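Local coordinates for kelch domain-containing protein (Colletotrichum graminicola M1.001, PDB 5C86) that probably oxidises alcohols to aldehydes at a mononuclear copper site, as a fungal alcohol oxidase of the galactose oxidase and glyoxal oxidase family, at residues 184-190 and 259-263; 407-413 and 441-447. All blocks are in the same frame, centred on the assembly; numbering follows the deposited sequence.

Contact 1 (184-190 and 259-263)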
loop_
_atom_site.group_PDB
_atom_site.type_symbol
_atom_site.label_atom_id
_atom_site.label_comp_id
_atom_site.label_asym_id
_atom_site.label_seq_id
_atom_site.Cartn_x
_atom_site.Cartn_y
_atom_site.Cartn_z
ATOM N N TRP A 184 -4.890 -7.077 -11.946
ATOM C CA TRP A 184 -6.048 -7.944 -12.061
ATOM C C TRP A 184 -5.761 -9.152 -13.009
ATOM O O TRP A 184 -4.625 -9.469 -13.247
ATOM C CB TRP A 184 -7.287 -7.106 -12.413
ATOM C CG TRP A 184 -8.642 -7.710 -12.227
ATOM C CD1 TRP A 184 -9.702 -7.829 -13.190
ATOM C CD2 TRP A 184 -9.174 -8.291 -11.018
ATOM N NE1 TRP A 184 -10.801 -8.395 -12.613
ATOM C CE2 TRP A 184 -10.519 -8.695 -11.308
ATOM C CE3 TRP A 184 -8.678 -8.442 -9.717
ATOM C CZ2 TRP A 184 -11.328 -9.214 -10.339
ATOM C CZ3 TRP A 184 -9.537 -8.985 -8.723
ATOM C CH2 TRP A 184 -10.815 -9.385 -9.070
ATOM N N LYS A 185 -6.811 -9.770 -13.509
ATOM C CA LYS A 185 -6.690 -11.039 -14.200
ATOM C C LYS A 185 -5.805 -10.928 -15.428
ATOM O O LYS A 185 -5.865 -9.884 -16.129
ATOM C CB LYS A 185 -8.072 -11.527 -14.535
ATOM C CG LYS A 185 -8.930 -11.833 -13.305
ATOM C CD LYS A 185 -10.357 -12.284 -13.663
ATOM C CE LYS A 185 -11.207 -12.474 -12.393
ATOM N NZ LYS A 185 -12.450 -13.259 -12.760
ATOM N N ASN A 186 -5.017 -11.967 -15.664
ATOM C CA ASN A 186 -4.296 -12.161 -16.955
ATOM C C ASN A 186 -3.483 -10.954 -17.391
ATOM O O ASN A 186 -3.560 -10.479 -18.551
ATOM C CB ASN A 186 -5.378 -12.395 -17.997
ATOM C CG ASN A 186 -4.822 -13.011 -19.302
ATOM O OD1 ASN A 186 -3.730 -13.517 -19.336
ATOM N ND2 ASN A 186 -5.558 -12.875 -20.347
ATOM N N GLY A 187 -2.764 -10.406 -16.449
ATOM C CA GLY A 187 -1.795 -9.375 -16.706
ATOM C C GLY A 187 -2.403 -8.020 -16.867
ATOM O O GLY A 187 -1.685 -7.118 -17.263
ATOM N N SER A 188 -3.675 -7.841 -16.564
ATOM C CA SER A 188 -4.344 -6.599 -16.671
ATOM C C SER A 188 -3.997 -5.708 -15.434
ATOM O O SER A 188 -3.660 -6.241 -14.378
ATOM C CB SER A 188 -5.813 -6.760 -16.789
ATOM O OG SER A 188 -6.353 -7.237 -15.562
ATOM N N VAL A 189 -4.146 -4.417 -15.612
ATOM C CA VAL A 189 -3.991 -3.408 -14.549
ATOM C C VAL A 189 -5.098 -2.415 -14.713
ATOM O O VAL A 189 -5.235 -1.797 -15.789
ATOM C CB VAL A 189 -2.626 -2.770 -14.542
ATOM C CG1 VAL A 189 -2.595 -1.625 -13.493
ATOM C CG2 VAL A 189 -1.505 -3.717 -14.288
ATOM N N LEU A 190 -5.923 -2.202 -13.696
ATOM C CA LEU A 190 -6.856 -1.162 -13.702
ATOM C C LEU A 190 -6.233 0.112 -13.161
ATOM O O LEU A 190 -5.733 0.091 -12.012
ATOM C CB LEU A 190 -8.094 -1.465 -12.886
ATOM C CG LEU A 190 -9.134 -0.371 -12.744
ATOM C CD1 LEU A 190 -9.727 -0.088 -14.117
ATOM C CD2 LEU A 190 -10.227 -0.711 -11.762
ATOM N N LEU A 259 -14.953 -4.886 -9.922
ATOM C CA LEU A 259 -14.274 -5.285 -11.127
ATOM C C LEU A 259 -14.919 -6.544 -11.586
ATOM O O LEU A 259 -15.130 -7.444 -10.787
ATOM C CB LEU A 259 -12.770 -5.535 -10.891
ATOM C CG LEU A 259 -11.905 -4.235 -10.881
ATOM C CD1 LEU A 259 -12.371 -3.232 -9.856
ATOM C CD2 LEU A 259 -10.488 -4.622 -10.601
ATOM N N GLY A 260 -15.204 -6.596 -12.892
ATOM C CA GLY A 260 -15.606 -7.843 -13.484
ATOM C C GLY A 260 -14.428 -8.341 -14.280
ATOM O O GLY A 260 -13.400 -8.695 -13.705
ATOM N N GLU A 261 -14.591 -8.457 -15.586
ATOM C CA GLU A 261 -13.519 -8.937 -16.428
ATOM C C GLU A 261 -12.673 -7.742 -16.932
ATOM O O GLU A 261 -13.166 -6.668 -17.048
ATOM C CB GLU A 261 -14.040 -9.818 -17.583
ATOM C CG GLU A 261 -14.560 -11.204 -17.134
ATOM C CD GLU A 261 -13.592 -12.045 -16.286
ATOM O OE1 GLU A 261 -12.442 -12.239 -16.698
ATOM O OE2 GLU A 261 -13.993 -12.565 -15.190
ATOM N N PRO A 262 -11.391 -7.938 -17.188
ATOM C CA PRO A 262 -10.609 -6.865 -17.747
ATOM C C PRO A 262 -11.195 -6.447 -19.059
ATOM O O PRO A 262 -11.769 -7.279 -19.773
ATOM C CB PRO A 262 -9.210 -7.446 -17.956
ATOM C CG PRO A 262 -9.272 -8.846 -17.487
ATOM C CD PRO A 262 -10.621 -9.182 -17.068
ATOM N N GLY A 263 -11.067 -5.171 -19.358
ATOM C CA GLY A 263 -11.703 -4.567 -20.526
ATOM C C GLY A 263 -13.166 -4.185 -20.390
ATOM O O GLY A 263 -13.664 -3.494 -21.223
#
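The indole of Trp184 lies between two aliphatic groups and is tied down at its rim. Over one face sits the methyl CD2 of Leu259, 3.9 Å from the centroid of the five-membered ring and almost on its normal, a CH-pi contact. CG of the neighbouring Lys185 lies against the opposite face. At the edge, in the ring plane, NE1 gives a hydrogen bond to the carbonyl O of Gly260, with 2.8 Å between the two atoms and an N-H...O angle of 171°. With its first torsion near trans (chi1 -164°), Trp184 points its ring at the 259-263 loop. Leu259 also reaches strand 188-191 of the preceding blade: its CD1 lies 3.8 Å from CD2 of Leu190, while Trp200 of strand 197-202 touches both leucines. Pro262, stiff and apolar, rests its CB 3.7 Å from CB of Ser188. The hydroxyl of that serine turns back within its own hairpin, OG donating to Lys185 O at 2.8 Å; Ser188 N reaches the same oxygen from the same face, so two bonds fix the turn. Lys185 stretches out, and its NZ forms a salt bridge with OE2 of Glu261, 3.0 Å away on the syn side of the carboxylate. The contact thus joins the hairpin turn of one propeller blade to a loop of the next. Its chemistry is graded: leucine and indole carbon fill the buried part, one nearly straight bond satisfies the indole N-H, and a charged pair closes the more exposed margin.

Contact 2 (407-413 and 441-447)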
loop_
_atom_site.group_PDB
_atom_site.type_symbol
_atom_site.label_atom_id
_atom_site.label_comp_id
_atom_site.label_asym_id
_atom_site.label_seq_id
_atom_site.Cartn_x
_atom_site.Cartn_y
_atom_site.Cartn_z
ATOM N N ASP A 407 -5.870 -22.815 20.214
ATOM C CA ASP A 407 -7.085 -23.007 20.984
ATOM C C ASP A 407 -8.249 -23.369 20.036
ATOM O O ASP A 407 -8.469 -22.734 19.019
ATOM C CB ASP A 407 -7.477 -21.715 21.724
ATOM C CG ASP A 407 -6.263 -20.952 22.305
ATOM O OD1 ASP A 407 -5.746 -21.532 23.302
ATOM O OD2 ASP A 407 -5.782 -19.861 21.740
ATOM N N ALA A 408 -9.082 -24.321 20.396
ATOM C CA ALA A 408 -10.293 -24.649 19.596
ATOM C C ALA A 408 -11.221 -23.518 19.524
ATOM O O ALA A 408 -11.405 -22.774 20.478
ATOM C CB ALA A 408 -10.996 -25.871 20.185
ATOM N N GLY A 409 -11.855 -23.338 18.381
ATOM C CA GLY A 409 -12.857 -22.361 18.238
ATOM C C GLY A 409 -13.456 -22.355 16.825
ATOM O O GLY A 409 -13.088 -23.175 16.026
ATOM N N ALA A 410 -14.311 -21.389 16.579
ATOM C CA ALA A 410 -14.873 -21.112 15.275
ATOM C C ALA A 410 -14.060 -19.899 14.738
ATOM O O ALA A 410 -14.107 -18.824 15.286
ATOM C CB ALA A 410 -16.347 -20.770 15.369
ATOM N N TYR A 411 -13.303 -20.120 13.696
ATOM C CA TYR A 411 -12.443 -19.094 13.171
ATOM C C TYR A 411 -12.822 -18.688 11.741
ATOM O O TYR A 411 -13.350 -19.539 10.955
ATOM C CB TYR A 411 -11.024 -19.596 13.097
ATOM C CG TYR A 411 -10.365 -19.788 14.455
ATOM C CD1 TYR A 411 -9.835 -18.690 15.157
ATOM C CD2 TYR A 411 -10.387 -21.004 15.101
ATOM C CE1 TYR A 411 -9.289 -18.856 16.428
ATOM C CE2 TYR A 411 -9.826 -21.127 16.354
ATOM C CZ TYR A 411 -9.256 -20.039 16.982
ATOM O OH TYR A 411 -8.639 -20.245 18.209
ATOM N N THR A 412 -12.539 -17.440 11.427
ATOM C CA THR A 412 -12.478 -16.983 10.005
ATOM C C THR A 412 -11.083 -16.545 9.694
ATOM O O THR A 412 -10.246 -16.438 10.561
ATOM C CB THR A 412 -13.423 -15.812 9.759
ATOM O OG1 THR A 412 -13.116 -14.720 10.655
ATOM C CG2 THR A 412 -14.932 -16.208 9.947
ATOM N N PHE A 413 -10.774 -16.421 8.413
ATOM C CA PHE A 413 -9.464 -16.259 7.944
ATOM C C PHE A 413 -9.377 -15.222 6.816
ATOM O O PHE A 413 -10.295 -14.950 6.081
ATOM C CB PHE A 413 -8.826 -17.574 7.451
ATOM C CG PHE A 413 -8.867 -18.659 8.418
ATOM C CD1 PHE A 413 -9.933 -19.506 8.517
ATOM C CD2 PHE A 413 -7.834 -18.803 9.300
ATOM C CE1 PHE A 413 -9.961 -20.479 9.527
ATOM C CE2 PHE A 413 -7.855 -19.776 10.326
ATOM C CZ PHE A 413 -8.918 -20.586 10.421
ATOM N N ASP A 441 -11.696 -30.799 15.183
ATOM C CA ASP A 441 -11.418 -30.425 16.559
ATOM C C ASP A 441 -11.502 -28.949 16.852
ATOM O O ASP A 441 -11.190 -28.515 17.967
ATOM C CB ASP A 441 -10.032 -30.945 16.881
ATOM C CG ASP A 441 -8.920 -30.419 15.919
ATOM O OD1 ASP A 441 -9.182 -29.588 14.993
ATOM O OD2 ASP A 441 -7.767 -30.834 16.156
ATOM N N GLY A 442 -11.889 -28.153 15.861
ATOM C CA GLY A 442 -11.877 -26.721 16.003
ATOM C C GLY A 442 -10.487 -26.117 16.118
ATOM O O GLY A 442 -10.382 -24.921 16.462
ATOM N N LYS A 443 -9.465 -26.841 15.747
ATOM C CA LYS A 443 -8.068 -26.338 15.793
ATOM C C LYS A 443 -7.436 -26.266 14.402
ATOM O O LYS A 443 -6.845 -25.236 13.996
ATOM C CB LYS A 443 -7.218 -27.190 16.693
ATOM C CG LYS A 443 -7.559 -27.042 18.193
ATOM C CD LYS A 443 -6.633 -27.875 19.126
ATOM C CE LYS A 443 -5.101 -28.086 18.755
ATOM N NZ LYS A 443 -3.874 -27.146 18.545
ATOM N N SER A 444 -7.631 -27.286 13.620
ATOM C CA SER A 444 -6.998 -27.308 12.316
ATOM C C SER A 444 -8.110 -26.905 11.304
ATOM O O SER A 444 -9.256 -27.381 11.380
ATOM C CB SER A 444 -6.512 -28.709 11.972
ATOM O OG SER A 444 -5.319 -28.919 12.732
ATOM N N PHE A 445 -7.769 -25.963 10.415
ATOM C CA PHE A 445 -8.645 -25.444 9.395
ATOM C C PHE A 445 -7.909 -25.435 8.107
ATOM O O PHE A 445 -6.766 -24.964 8.047
ATOM C CB PHE A 445 -9.131 -24.075 9.700
ATOM C CG PHE A 445 -10.005 -24.011 10.880
ATOM C CD1 PHE A 445 -9.443 -24.021 12.138
ATOM C CD2 PHE A 445 -11.389 -23.955 10.733
ATOM C CE1 PHE A 445 -10.265 -24.021 13.247
ATOM C CE2 PHE A 445 -12.202 -23.944 11.853
ATOM C CZ PHE A 445 -11.594 -24.018 13.093
ATOM N N THR A 446 -8.543 -25.855 7.020
ATOM C CA THR A 446 -7.842 -25.832 5.768
ATOM C C THR A 446 -8.525 -24.823 4.845
ATOM O O THR A 446 -9.731 -24.805 4.728
ATOM C CB THR A 446 -7.803 -27.230 5.103
ATOM O OG1 THR A 446 -7.092 -28.132 6.005
ATOM C CG2 THR A 446 -7.131 -27.182 3.737
ATOM N N VAL A 447 -7.720 -23.996 4.230
ATOM C CA VAL A 447 -8.129 -22.986 3.259
ATOM C C VAL A 447 -7.493 -23.311 1.930
ATOM O O VAL A 447 -6.522 -24.079 1.856
ATOM C CB VAL A 447 -7.677 -21.548 3.694
ATOM C CG1 VAL A 447 -8.349 -21.150 4.975
ATOM C CG2 VAL A 447 -6.143 -21.381 3.769
#
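Within the early set (E-set) domain, an immunoglobulin-like beta-sandwich, Tyr411, Phe413 and Phe445 form an aromatic cluster between the 407-413 and 441-447 segments. Tyr411 turns an edge to the face of Phe445 in an offset edge-to-face pair, planes at 79°, with CD2 of the tyrosine 3.5 Å from CE1 of the phenylalanine. Phe413 comes in obliquely, its CZ 3.6 Å from CB of Phe445, and its CD1 side meets Val447. Large flat side chains suit this place because they can meet although strands 412-422 and 444-448 pair not with each other but each with 431-438; Ile403 and Leu434 continue the apolar layer beside Phe413 and Val447. Toward the surface the backbones themselves meet. Gly409 N donates to Gly442 O at 2.9 Å, and CA of Ala408 makes a CA-H...O contact with that oxygen. At Gly442 phi is positive (68°), and with no side chain its backbone can lie close to Ala408 and Gly409. Asp441 shapes this turn: its OD1 accepts from Lys443 N, an Asx turn, and from Ser444 N. The phenol is anchored too: Tyr411 OH donates to Asp407 O, 2.6 Å away.

How the contacts relate
Both contacts are partly buried and away from the copper ligands Tyr120, His335 and His423, but their segments belong to different domains: contact 1 joins two neighbouring blades of the kelch propeller, contact 2 the strands and turns of the C-terminal E-set sandwich, although Trp184 and Lys185 also touch E-set loop residues, Val455 and Asp452. Their centres are about 33 Å apart. Each pairs a buried apolar part with a polar margin. In contact 1 the polar links are an indole N-H and an ion pair, and a single aromatic side chain is packed by aliphatic groups. In contact 2 rings pack on rings, and the cross-segment hydrogen bond is backbone to backbone, where small residues let two turns come close.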